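Local coordinates for protein purine phosphoribosyltransferase (Pyrococcus horikoshii, PDB 1VDM) that probably transfers a phosphoribosyl group from phosphoribosyl pyrophosphate to a purine base, at residues I15-A19 / R43-L48; G32-G37 / I88-V92; K54-K59 / V72-H78; M121-T125 / R135-W139. All coordinates share one frame; numbering follows the deposited sequence.

Interaction 1. Residues I15-A19 / R43-L48; sequences IFALA and RLSHIL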
loop_
_atom_site.group_PDB
_atom_site.type_symbol
_atom_site.label_atom_id
_atom_site.label_comp_id
_atom_site.label_asym_id
_atom_site.label_seq_id
_atom_site.Cartn_x
_atom_site.Cartn_y
_atom_site.Cartn_z
ATOM N N ILE G 15 -20.816 26.092 1.115
ATOM C CA ILE G 15 -20.431 26.018 2.518
ATOM C C ILE G 15 -19.131 26.774 2.766
ATOM O O ILE G 15 -18.982 27.423 3.795
ATOM C CB ILE G 15 -20.252 24.558 2.971
ATOM C CG1 ILE G 15 -21.609 23.867 3.035
ATOM C CG2 ILE G 15 -19.574 24.507 4.340
ATOM C CD1 ILE G 15 -21.513 22.417 3.444
ATOM N N PHE G 16 -18.195 26.691 1.823
ATOM C CA PHE G 16 -16.919 27.389 1.967
ATOM C C PHE G 16 -17.125 28.896 1.954
ATOM O O PHE G 16 -16.473 29.626 2.712
ATOM C CB PHE G 16 -15.923 26.973 0.864
ATOM C CG PHE G 16 -15.109 25.744 1.213
ATOM C CD1 PHE G 16 -14.265 25.742 2.328
ATOM C CD2 PHE G 16 -15.212 24.573 0.452
ATOM C CE1 PHE G 16 -13.536 24.585 2.687
ATOM C CE2 PHE G 16 -14.488 23.416 0.802
ATOM C CZ PHE G 16 -13.650 23.427 1.925
ATOM N N ALA G 17 -18.040 29.355 1.104
ATOM C CA ALA G 17 -18.354 30.778 0.996
ATOM C C ALA G 17 -18.968 31.278 2.303
ATOM O O ALA G 17 -18.614 32.340 2.809
ATOM C CB ALA G 17 -19.315 31.012 -0.164
ATOM N N LEU G 18 -19.889 30.502 2.851
ATOM C CA LEU G 18 -20.534 30.871 4.095
ATOM C C LEU G 18 -19.494 30.953 5.201
ATOM O O LEU G 18 -19.504 31.883 6.000
ATOM C CB LEU G 18 -21.614 29.839 4.454
ATOM C CG LEU G 18 -22.785 29.787 3.468
ATOM C CD1 LEU G 18 -23.608 28.515 3.671
ATOM C CD2 LEU G 18 -23.653 31.027 3.655
ATOM N N ALA G 19 -18.598 29.973 5.242
ATOM C CA ALA G 19 -17.542 29.930 6.252
ATOM C C ALA G 19 -16.759 31.233 6.309
ATOM O O ALA G 19 -16.615 31.819 7.376
ATOM C CB ALA G 19 -16.594 28.777 5.973
ATOM N N ARG G 43 -20.067 20.239 8.494
ATOM C CA ARG G 43 -18.976 20.822 7.733
ATOM C C ARG G 43 -18.518 22.158 8.328
ATOM O O ARG G 43 -17.314 22.393 8.472
ATOM C CB ARG G 43 -19.385 20.998 6.271
ATOM C CG ARG G 43 -19.295 19.719 5.449
ATOM C CD ARG G 43 -18.362 19.920 4.261
ATOM N NE ARG G 43 -17.080 20.459 4.715
ATOM C CZ ARG G 43 -16.199 21.062 3.930
ATOM N NH1 ARG G 43 -16.451 21.206 2.639
ATOM N NH2 ARG G 43 -15.073 21.540 4.443
ATOM N N LEU G 44 -19.465 23.023 8.689
ATOM C CA LEU G 44 -19.112 24.313 9.278
ATOM C C LEU G 44 -18.462 24.138 10.656
ATOM O O LEU G 44 -17.615 24.939 11.062
ATOM C CB LEU G 44 -20.348 25.216 9.391
ATOM C CG LEU G 44 -20.879 25.843 8.097
ATOM C CD1 LEU G 44 -22.196 26.565 8.383
ATOM C CD2 LEU G 44 -19.855 26.810 7.515
ATOM N N SER G 45 -18.861 23.095 11.377
ATOM C CA SER G 45 -18.281 22.832 12.691
ATOM C C SER G 45 -16.779 22.570 12.539
ATOM O O SER G 45 -15.978 23.031 13.348
ATOM C CB SER G 45 -18.942 21.619 13.339
ATOM O OG SER G 45 -18.376 21.372 14.612
ATOM N N HIS G 46 -16.417 21.829 11.496
ATOM C CA HIS G 46 -15.027 21.499 11.200
ATOM C C HIS G 46 -14.270 22.713 10.655
ATOM O O HIS G 46 -13.238 23.097 11.198
ATOM C CB HIS G 46 -14.962 20.358 10.172
ATOM C CG HIS G 46 -15.312 19.012 10.729
ATOM N ND1 HIS G 46 -14.436 18.271 11.493
ATOM C CD2 HIS G 46 -16.443 18.271 10.632
ATOM C CE1 HIS G 46 -15.011 17.132 11.841
ATOM N NE2 HIS G 46 -16.228 17.107 11.331
ATOM N N ILE G 47 -14.798 23.319 9.590
ATOM C CA ILE G 47 -14.182 24.478 8.946
ATOM C C ILE G 47 -13.935 25.684 9.852
ATOM O O ILE G 47 -13.040 26.484 9.589
ATOM C CB ILE G 47 -15.026 24.968 7.751
ATOM C CG1 ILE G 47 -15.287 23.819 6.781
ATOM C CG2 ILE G 47 -14.289 26.079 7.019
ATOM C CD1 ILE G 47 -16.072 24.231 5.551
ATOM N N LEU G 48 -14.718 25.825 10.913
ATOM C CA LEU G 48 -14.553 26.963 11.807
ATOM C C LEU G 48 -13.798 26.665 13.105
ATOM O O LEU G 48 -14.016 27.332 14.120
ATOM C CB LEU G 48 -15.922 27.561 12.138
ATOM C CG LEU G 48 -16.706 28.165 10.969
ATOM C CD1 LEU G 48 -18.068 28.608 11.467
ATOM C CD2 LEU G 48 -15.949 29.342 10.374
#

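Interaction 2. Residues G32-G37 / I88-V92; sequences GVARGG and IVDDV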
loop_
_atom_site.group_PDB
_atom_site.type_symbol
_atom_site.label_atom_id
_atom_site.label_comp_id
_atom_site.label_asym_id
_atom_site.label_seq_id
_atom_site.Cartn_x
_atom_site.Cartn_y
_atom_site.Cartn_z
ATOM N N GLY G 32 -27.468 22.887 14.382
ATOM C CA GLY G 32 -27.907 22.360 13.108
ATOM C C GLY G 32 -29.339 21.878 13.166
ATOM O O GLY G 32 -29.712 21.121 14.067
ATOM N N VAL G 33 -30.146 22.333 12.211
ATOM C CA VAL G 33 -31.534 21.911 12.078
ATOM C C VAL G 33 -31.655 20.633 11.244
ATOM O O VAL G 33 -31.260 20.568 10.087
ATOM C CB VAL G 33 -32.311 23.048 11.412
ATOM C CG1 VAL G 33 -33.799 22.708 11.366
ATOM C CG2 VAL G 33 -32.116 24.335 12.190
ATOM N N ALA G 34 -32.186 19.577 11.889
ATOM C CA ALA G 34 -32.335 18.307 11.190
ATOM C C ALA G 34 -33.484 18.350 10.179
ATOM O O ALA G 34 -34.448 19.091 10.314
ATOM C CB ALA G 34 -32.599 17.218 12.231
ATOM N N ARG G 35 -33.335 17.542 9.112
ATOM C CA ARG G 35 -32.142 16.714 8.993
ATOM C C ARG G 35 -31.144 17.304 7.996
ATOM O O ARG G 35 -29.935 17.152 8.111
ATOM C CB ARG G 35 -32.574 15.321 8.530
ATOM C CG ARG G 35 -33.737 14.769 9.353
ATOM C CD ARG G 35 -33.405 13.408 9.975
ATOM N NE ARG G 35 -34.202 13.186 11.184
ATOM C CZ ARG G 35 -35.326 12.457 11.059
ATOM N NH1 ARG G 35 -35.674 11.972 9.879
ATOM N NH2 ARG G 35 -36.073 12.204 12.136
ATOM N N GLY G 36 -31.698 17.960 6.960
ATOM C CA GLY G 36 -30.839 18.545 5.938
ATOM C C GLY G 36 -29.825 19.519 6.541
ATOM O O GLY G 36 -28.696 19.655 6.087
ATOM N N GLY G 37 -30.281 20.242 7.581
ATOM C CA GLY G 37 -29.402 21.209 8.228
ATOM C C GLY G 37 -28.059 20.582 8.611
ATOM O O GLY G 37 -27.027 21.238 8.651
ATOM N N ILE G 88 -27.317 29.472 13.644
ATOM C CA ILE G 88 -28.193 28.355 13.317
ATOM C C ILE G 88 -27.977 28.007 11.856
ATOM O O ILE G 88 -28.029 28.879 10.986
ATOM C CB ILE G 88 -29.666 28.726 13.570
ATOM C CG1 ILE G 88 -29.866 28.974 15.067
ATOM C CG2 ILE G 88 -30.591 27.614 13.086
ATOM C CD1 ILE G 88 -31.265 29.391 15.455
ATOM N N VAL G 89 -27.706 26.731 11.598
ATOM C CA VAL G 89 -27.449 26.258 10.246
ATOM C C VAL G 89 -28.551 25.335 9.771
ATOM O O VAL G 89 -28.919 24.381 10.454
ATOM C CB VAL G 89 -26.104 25.510 10.167
ATOM C CG1 VAL G 89 -25.796 25.138 8.722
ATOM C CG2 VAL G 89 -25.000 26.379 10.748
ATOM N N ASP G 90 -29.074 25.633 8.588
ATOM C CA ASP G 90 -30.150 24.856 7.997
ATOM C C ASP G 90 -29.899 24.854 6.496
ATOM O O ASP G 90 -29.174 25.709 5.992
ATOM C CB ASP G 90 -31.490 25.515 8.344
ATOM C CG ASP G 90 -32.684 24.612 8.074
ATOM O OD1 ASP G 90 -32.613 23.399 8.399
ATOM O OD2 ASP G 90 -33.708 25.128 7.549
ATOM N N ASP G 91 -30.476 23.898 5.778
ATOM C CA ASP G 91 -30.223 23.805 4.338
ATOM C C ASP G 91 -30.939 24.894 3.524
ATOM O O ASP G 91 -30.403 25.456 2.577
ATOM C CB ASP G 91 -30.587 22.396 3.827
ATOM C CG ASP G 91 -31.989 21.986 4.281
ATOM O OD1 ASP G 91 -32.529 22.659 5.160
ATOM O OD2 ASP G 91 -32.494 20.976 3.790
ATOM N N VAL G 92 -32.204 25.170 3.891
ATOM C CA VAL G 92 -32.936 26.191 3.149
ATOM C C VAL G 92 -34.105 26.772 3.949
ATOM O O VAL G 92 -34.756 26.108 4.743
ATOM C CB VAL G 92 -33.455 25.568 1.852
ATOM C CG1 VAL G 92 -34.450 24.453 2.171
ATOM C CG2 VAL G 92 -34.144 26.623 1.006
#

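Interaction 3. Residues K54-K59 / V72-H78; sequences KVIDVK and VITIPIH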
loop_
_atom_site.group_PDB
_atom_site.type_symbol
_atom_site.label_atom_id
_atom_site.label_comp_id
_atom_site.label_asym_id
_atom_site.label_seq_id
_atom_site.Cartn_x
_atom_site.Cartn_y
_atom_site.Cartn_z
ATOM N N LYS G 54 -24.532 21.573 18.264
ATOM C CA LYS G 54 -25.742 21.142 18.944
ATOM C C LYS G 54 -26.783 20.786 17.883
ATOM O O LYS G 54 -26.888 21.457 16.854
ATOM C CB LYS G 54 -26.257 22.242 19.874
ATOM C CG LYS G 54 -25.440 22.361 21.149
ATOM C CD LYS G 54 -26.006 23.393 22.107
ATOM C CE LYS G 54 -25.227 23.401 23.419
ATOM N NZ LYS G 54 -25.272 22.078 24.110
ATOM N N VAL G 55 -27.531 19.715 18.119
ATOM C CA VAL G 55 -28.538 19.293 17.160
ATOM C C VAL G 55 -29.969 19.456 17.656
ATOM O O VAL G 55 -30.296 19.117 18.798
ATOM C CB VAL G 55 -28.325 17.827 16.754
ATOM C CG1 VAL G 55 -29.442 17.373 15.828
ATOM C CG2 VAL G 55 -26.981 17.680 16.063
ATOM N N ILE G 56 -30.820 19.993 16.788
ATOM C CA ILE G 56 -32.227 20.166 17.118
ATOM C C ILE G 56 -33.060 19.597 15.975
ATOM O O ILE G 56 -32.696 19.734 14.807
ATOM C CB ILE G 56 -32.587 21.659 17.336
ATOM C CG1 ILE G 56 -33.965 21.757 17.998
ATOM C CG2 ILE G 56 -32.566 22.410 16.008
ATOM C CD1 ILE G 56 -34.266 23.110 18.624
ATOM N N ASP G 57 -34.159 18.932 16.316
ATOM C CA ASP G 57 -35.048 18.354 15.308
ATOM C C ASP G 57 -36.469 18.820 15.590
ATOM O O ASP G 57 -37.022 18.555 16.660
ATOM C CB ASP G 57 -34.989 16.818 15.338
ATOM C CG ASP G 57 -35.512 16.175 14.048
ATOM O OD1 ASP G 57 -35.385 14.933 13.910
ATOM O OD2 ASP G 57 -36.039 16.902 13.173
ATOM N N VAL G 58 -37.046 19.532 14.631
ATOM C CA VAL G 58 -38.408 20.031 14.765
ATOM C C VAL G 58 -39.298 19.305 13.765
ATOM O O VAL G 58 -38.957 19.183 12.590
ATOM C CB VAL G 58 -38.475 21.547 14.506
ATOM C CG1 VAL G 58 -39.895 22.041 14.695
ATOM C CG2 VAL G 58 -37.534 22.276 15.452
ATOM N N LYS G 59 -40.436 18.816 14.236
ATOM C CA LYS G 59 -41.349 18.099 13.357
ATOM C C LYS G 59 -42.770 18.658 13.448
ATOM O O LYS G 59 -43.169 19.252 14.441
ATOM C CB LYS G 59 -41.343 16.625 13.760
ATOM C CG LYS G 59 -40.871 15.715 12.624
ATOM C CD LYS G 59 -40.146 14.471 13.139
ATOM C CE LYS G 59 -38.645 14.497 12.830
ATOM N NZ LYS G 59 -37.915 13.781 13.874
ATOM N N VAL G 72 -43.490 19.637 17.185
ATOM C CA VAL G 72 -43.058 18.665 18.186
ATOM C C VAL G 72 -41.549 18.490 18.057
ATOM O O VAL G 72 -41.058 17.981 17.048
ATOM C CB VAL G 72 -43.727 17.290 17.971
ATOM C CG1 VAL G 72 -43.069 16.241 18.864
ATOM C CG2 VAL G 72 -45.214 17.386 18.274
ATOM N N ILE G 73 -40.818 18.914 19.083
ATOM C CA ILE G 73 -39.363 18.822 19.078
ATOM C C ILE G 73 -38.843 17.414 19.350
ATOM O O ILE G 73 -38.777 16.976 20.498
ATOM C CB ILE G 73 -38.758 19.801 20.098
ATOM C CG1 ILE G 73 -39.146 21.232 19.711
ATOM C CG2 ILE G 73 -37.244 19.652 20.135
ATOM C CD1 ILE G 73 -38.499 22.312 20.549
ATOM N N THR G 74 -38.474 16.723 18.270
ATOM C CA THR G 74 -37.947 15.355 18.314
ATOM C C THR G 74 -36.638 15.276 19.098
ATOM O O THR G 74 -36.522 14.511 20.055
ATOM C CB THR G 74 -37.678 14.818 16.883
ATOM O OG1 THR G 74 -38.616 15.389 15.966
ATOM C CG2 THR G 74 -37.795 13.294 16.847
ATOM N N ILE G 75 -35.653 16.058 18.665
ATOM C CA ILE G 75 -34.349 16.104 19.311
ATOM C C ILE G 75 -34.119 17.512 19.848
ATOM O O ILE G 75 -33.969 18.464 19.081
ATOM C CB ILE G 75 -33.225 15.765 18.321
ATOM C CG1 ILE G 75 -33.473 14.387 17.705
ATOM C CG2 ILE G 75 -31.880 15.799 19.035
ATOM C CD1 ILE G 75 -32.463 14.004 16.649
ATOM N N PRO G 76 -34.086 17.661 21.178
ATOM C CA PRO G 76 -33.878 18.963 21.811
ATOM C C PRO G 76 -32.416 19.347 21.974
ATOM O O PRO G 76 -31.517 18.538 21.753
ATOM C CB PRO G 76 -34.545 18.781 23.161
ATOM C CG PRO G 76 -34.140 17.387 23.501
ATOM C CD PRO G 76 -34.377 16.634 22.195
ATOM N N ILE G 77 -32.195 20.597 22.356
ATOM C CA ILE G 77 -30.857 21.095 22.611
ATOM C C ILE G 77 -30.897 21.529 24.069
ATOM O O ILE G 77 -31.937 21.975 24.552
ATOM C CB ILE G 77 -30.496 22.300 21.702
ATOM C CG1 ILE G 77 -31.551 23.398 21.819
ATOM C CG2 ILE G 77 -30.352 21.835 20.263
ATOM C CD1 ILE G 77 -31.250 24.609 20.969
ATOM N N HIS G 78 -29.785 21.377 24.777
ATOM C CA HIS G 78 -29.745 21.756 26.185
ATOM C C HIS G 78 -28.572 22.664 26.539
ATOM O O HIS G 78 -27.816 23.079 25.664
ATOM C CB HIS G 78 -29.722 20.499 27.056
ATOM C CG HIS G 78 -31.048 19.810 27.158
ATOM N ND1 HIS G 78 -32.153 20.405 27.729
ATOM C CD2 HIS G 78 -31.444 18.572 26.777
ATOM C CE1 HIS G 78 -33.170 19.562 27.700
ATOM N NE2 HIS G 78 -32.767 18.443 27.127
#

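Interaction 4. Residues M121-T125 / R135-W139; sequences MKPWT and RTEKW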
loop_
_atom_site.group_PDB
_atom_site.type_symbol
_atom_site.label_atom_id
_atom_site.label_comp_id
_atom_site.label_asym_id
_atom_site.label_seq_id
_atom_site.Cartn_x
_atom_site.Cartn_y
_atom_site.Cartn_z
ATOM N N MET G 121 -32.580 30.014 0.135
ATOM C CA MET G 121 -33.805 30.563 0.701
ATOM C C MET G 121 -34.809 30.795 -0.411
ATOM O O MET G 121 -34.442 30.956 -1.577
ATOM C CB MET G 121 -33.548 31.895 1.414
ATOM C CG MET G 121 -33.358 33.082 0.478
ATOM S SD MET G 121 -34.489 34.473 0.809
ATOM C CE MET G 121 -34.786 35.044 -0.860
ATOM N N LYS G 122 -36.081 30.803 -0.040
ATOM C CA LYS G 122 -37.149 31.045 -0.996
ATOM C C LYS G 122 -37.758 32.412 -0.673
ATOM O O LYS G 122 -37.987 32.740 0.493
ATOM C CB LYS G 122 -38.163 29.905 -0.922
ATOM C CG LYS G 122 -37.596 28.620 -1.521
ATOM C CD LYS G 122 -38.426 27.404 -1.200
ATOM C CE LYS G 122 -37.970 26.212 -2.022
ATOM N NZ LYS G 122 -38.836 25.026 -1.802
ATOM N N PRO G 123 -38.003 33.232 -1.710
ATOM C CA PRO G 123 -38.566 34.588 -1.655
ATOM C C PRO G 123 -39.612 34.918 -0.588
ATOM O O PRO G 123 -39.585 35.996 0.005
ATOM C CB PRO G 123 -39.109 34.789 -3.066
ATOM C CG PRO G 123 -38.142 34.032 -3.900
ATOM C CD PRO G 123 -37.952 32.754 -3.106
ATOM N N TRP G 124 -40.523 33.993 -0.335
ATOM C CA TRP G 124 -41.592 34.237 0.618
ATOM C C TRP G 124 -41.327 33.946 2.080
ATOM O O TRP G 124 -42.105 34.360 2.940
ATOM C CB TRP G 124 -42.820 33.435 0.205
ATOM C CG TRP G 124 -42.512 32.011 -0.074
ATOM C CD1 TRP G 124 -42.296 31.028 0.841
ATOM C CD2 TRP G 124 -42.347 31.408 -1.364
ATOM N NE1 TRP G 124 -42.005 29.846 0.204
ATOM C CE2 TRP G 124 -42.029 30.050 -1.151
ATOM C CE3 TRP G 124 -42.435 31.884 -2.681
ATOM C CZ2 TRP G 124 -41.799 29.158 -2.207
ATOM C CZ3 TRP G 124 -42.206 30.998 -3.730
ATOM C CH2 TRP G 124 -41.891 29.650 -3.485
ATOM N N THR G 125 -40.241 33.237 2.368
ATOM C CA THR G 125 -39.897 32.879 3.744
ATOM C C THR G 125 -40.142 34.006 4.754
ATOM O O THR G 125 -39.988 35.186 4.441
ATOM C CB THR G 125 -38.421 32.470 3.841
ATOM O OG1 THR G 125 -38.137 32.036 5.174
ATOM C CG2 THR G 125 -37.526 33.648 3.507
ATOM N N ARG G 135 -30.998 31.286 -4.219
ATOM C CA ARG G 135 -32.342 31.811 -4.163
ATOM C C ARG G 135 -33.158 31.228 -5.299
ATOM O O ARG G 135 -32.763 31.250 -6.457
ATOM C CB ARG G 135 -32.266 33.333 -4.301
ATOM C CG ARG G 135 -33.643 33.993 -4.227
ATOM C CD ARG G 135 -33.631 35.415 -4.802
ATOM N NE ARG G 135 -34.369 36.332 -3.928
ATOM C CZ ARG G 135 -35.476 36.909 -4.432
ATOM N NH1 ARG G 135 -35.862 36.634 -5.667
ATOM N NH2 ARG G 135 -36.179 37.761 -3.683
ATOM N N THR G 136 -34.281 30.630 -4.919
ATOM C CA THR G 136 -35.130 29.954 -5.897
ATOM C C THR G 136 -36.556 29.783 -5.388
ATOM O O THR G 136 -36.813 29.879 -4.188
ATOM C CB THR G 136 -34.573 28.538 -6.247
ATOM O OG1 THR G 136 -35.352 27.959 -7.304
ATOM C CG2 THR G 136 -34.638 27.619 -5.029
ATOM N N GLU G 137 -37.480 29.534 -6.309
ATOM C CA GLU G 137 -38.875 29.317 -5.938
ATOM C C GLU G 137 -39.219 27.840 -6.133
ATOM O O GLU G 137 -40.235 27.353 -5.632
ATOM C CB GLU G 137 -39.796 30.193 -6.789
ATOM C CG GLU G 137 -39.647 31.695 -6.524
ATOM C CD GLU G 137 -40.604 32.546 -7.363
ATOM O OE1 GLU G 137 -40.565 33.794 -7.234
ATOM O OE2 GLU G 137 -41.392 31.967 -8.151
ATOM N N LYS G 138 -38.352 27.131 -6.852
ATOM C CA LYS G 138 -38.554 25.715 -7.117
ATOM C C LYS G 138 -38.250 24.859 -5.900
ATOM O O LYS G 138 -37.720 25.345 -4.895
ATOM C CB LYS G 138 -37.660 25.258 -8.264
ATOM C CG LYS G 138 -37.923 25.939 -9.588
ATOM C CD LYS G 138 -37.156 25.233 -10.689
ATOM C CE LYS G 138 -37.325 25.925 -12.021
ATOM N NZ LYS G 138 -36.497 25.263 -13.067
ATOM N N TRP G 139 -38.608 23.581 -5.984
ATOM C CA TRP G 139 -38.311 22.665 -4.895
ATOM C C TRP G 139 -36.864 22.212 -5.118
ATOM O O TRP G 139 -36.470 21.869 -6.245
ATOM C CB TRP G 139 -39.258 21.465 -4.902
ATOM C CG TRP G 139 -38.899 20.424 -3.875
ATOM C CD1 TRP G 139 -38.111 19.324 -4.063
ATOM C CD2 TRP G 139 -39.281 20.409 -2.493
ATOM N NE1 TRP G 139 -37.976 18.625 -2.885
ATOM C CE2 TRP G 139 -38.685 19.268 -1.905
ATOM C CE3 TRP G 139 -40.067 21.249 -1.692
ATOM C CZ2 TRP G 139 -38.852 18.945 -0.556
ATOM C CZ3 TRP G 139 -40.232 20.926 -0.347
ATOM C CH2 TRP G 139 -39.626 19.782 0.205
HETATM O O HOH W 1 -41.079 25.150 -3.844
#

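Interaction 1. Residues I15-A19 / R43-L48
Arg43 lies across Ile15 and Phe16, and its side chain can be traced atom by atom. CB packs 3.8 Å from Ile15 CD1, and CG and CD pass the same methyl a little farther off. The chain then folds over, bending at chi2 and again at chi3, which carries the guanidinium back to the helix of Phe16. There NH1 comes within 3.5 Å of Phe16 CE2 while NH2 stands at the same distance from Phe16 CZ. Phe16 CZ meets the guanidinium at its edge, near its plane, and ring and guanidinium planes stand 80° apart. The charge is answered by Asp12, whose carboxylate forms a salt bridge with NH1.

Segments 15-19 and 43-47, on helices 8-23 and 38-47, cross at -49° on one side of the central sheet of the phosphoribosyltransferase fold. Farther along the interface the contact is mostly apolar. Ile47 spreads its two branches: CD1 reaches Ile15 CG2 at 3.7 Å and also touches Phe16 CE1, whereas CG2 meets Ala19 CB at 3.7 Å. Leu44 CD2 rests 3.9 Å from Ile15 CG2 and reaches the Ala19 methyl as well. Beyond the chain, the Phe16 ring stacks on Phe16 of a neighbouring subunit, and Ile47 packs on Glu146 of another.

Interaction 2. Residues G32-G37 / I88-V92
This is a parallel strand pairing at the centre of the sheet, between strands 29-33 and 85-90, continued past the strand ends by the loops that follow them. Between these segments one nearly straight bond carries the pairing: Val33 N donates to Val89 O at 3.0 Å with an N-H...O angle of 172°. The same oxygen receives a CA-H contact from Gly32 CA at 3.5 Å. Val33 divides its side chain between two neighbours; CG2 packs on Ile88 CG2 at 3.7 Å, and Asp90 OD1 lies against Val33 CB (3.0 Å) and CG1.

Beyond the strands Gly37 CA comes to 3.7 Å from Asp90 CA. Asp91 has chi1 at 50°, which bends its carboxylate back over the loop: OD1 takes a weak bond from its own neighbour Val92 N, and OD2 sits 3.6 Å from Gly36 CA, where any CB on Gly36 would collide with it. With an alanine at Asp91 the carboxylate would go, which would probably leave Val92 N without this weak acceptor and open a gap beside Gly36.

The peptide between Ala34 and Arg35 is cis. A glycine-rich loop with a cis peptide, set beside an Asp-Asp pair ending a hydrophobic strand, is consistent with the type I phosphoribosyltransferase active site: in relatives the former is the pyrophosphate loop, and the acidic pair belongs to the PRPP-binding motif and faces the ribose.

Interaction 3. Residues K54-K59 / V72-H78
Ile77 and Ile75 pack against Val55, Ile56 and Asp57 in the buried, close part of this antiparallel contact. Ile77 CG2 tucks against Val55 O and lies 3.7 Å from Ile56 CB, while Ile75 CB stands 3.6 Å from Asp57 CB. Here Asp57 N donates to Ile75 O at 2.8 Å, on a lone pair in the carbonyl plane, but the two bonds that Asp57 O receives from Thr74 N and Ile75 N are weak.

Both ends are more open. At one, Val72 is exposed, although its N donates to Lys59 O at 2.8 Å. The Lys59 chain bends at chi2, chi3 and chi4, bringing its ammonium NZ to two oxygens: Thr74 OG1, its hydrogen-bond acceptor at 2.7 Å, and Asp57 OD1, a salt-bridge partner at 2.8 Å met from 60° above the carboxylate plane. A methionine in place of Lys59 would probably leave Thr74 OG1 without this donor and Asp57 without its close cation, Arg35 being a long, weak partner. At the other end Lys54 NZ reaches His78 O at 3.1 Å, from above the carbonyl plane, and His78 NE2 is hydrogen-bonded to His78 NE2 of a second subunit.

Thr74 and Ile75 both face Asp57, a classic beta bulge, in an arrangement consistent with the hairpin that carries the flexible loop in type I phosphoribosyltransferases.

Interaction 4. Residues M121-T125 / R135-W139
Met121 takes chi1 at 76° and bends again at chi2 and chi3, whereas Arg135 starts with CG opposite its backbone N, chi1 -179°; the two chains consequently run side by side, with Met121 CE 3.4 Å from Arg135 NE. Lys122 behaves differently, extended beyond CG, and threads along the carbonyls of the facing loop. Its CG passes 3.1 Å from Thr136 O and its CE 3.0 Å from Lys138 O. At the tip, NZ forms a salt bridge with Asp94 and gives a hydrogen bond to a water that in turn donates to Glu137 O. The same NZ lies obliquely off the Trp139 ring, 4.0 Å from CE3.

Pro123 and Trp124 pack on Arg135 and Glu137. Pro123 CG sits over one face of the Arg135 guanidinium, offset toward its rim, and also touches Glu137 CG at 3.8 Å. Trp124, with chi1 at 50°, brings its indole over Lys122 CB. Glu137 O lies at the edge of the indole, near its plane, 3.6 Å from Trp124 CH2. The indole NE1 bonds to Asp94, which thereby holds both Lys122 and Trp124.

The backbones are joined more sparingly. Met121 pairs with Arg135 in a parallel bridge; its bond between these segments, Thr136 N to Met121 O, is weak at 3.4 Å. A type I turn spans Lys122 to Thr125, and Thr136 OG1 accepts from Lys138 N in an ST turn. Short strands and loops of this kind, set beyond the main sheet, are consistent with the hood of type I phosphoribosyltransferases, the part that commonly contacts the base.

In the fold
From the N terminus, helix 8-23 enters interaction 1, which closes when helix 38-47 packs against it. Before that closure strand 29-33 has passed and opened interaction 2, so the two cross, and Leu44 meets Val89 where they touch. Interaction 2 waits for strand 85-90; the 53-61/70-73 hairpin of interaction 3 opens and closes within that interval. Strands 29-33 and 53-61 are neighbours, so interactions 2 and 3 share the central sheet and are joined by backbone bonds such as Gly32 to Lys54. Interaction 4 comes last, in series, and closes a short loop outside that sheet; Val92 packing on Met121 connects it to interaction 2.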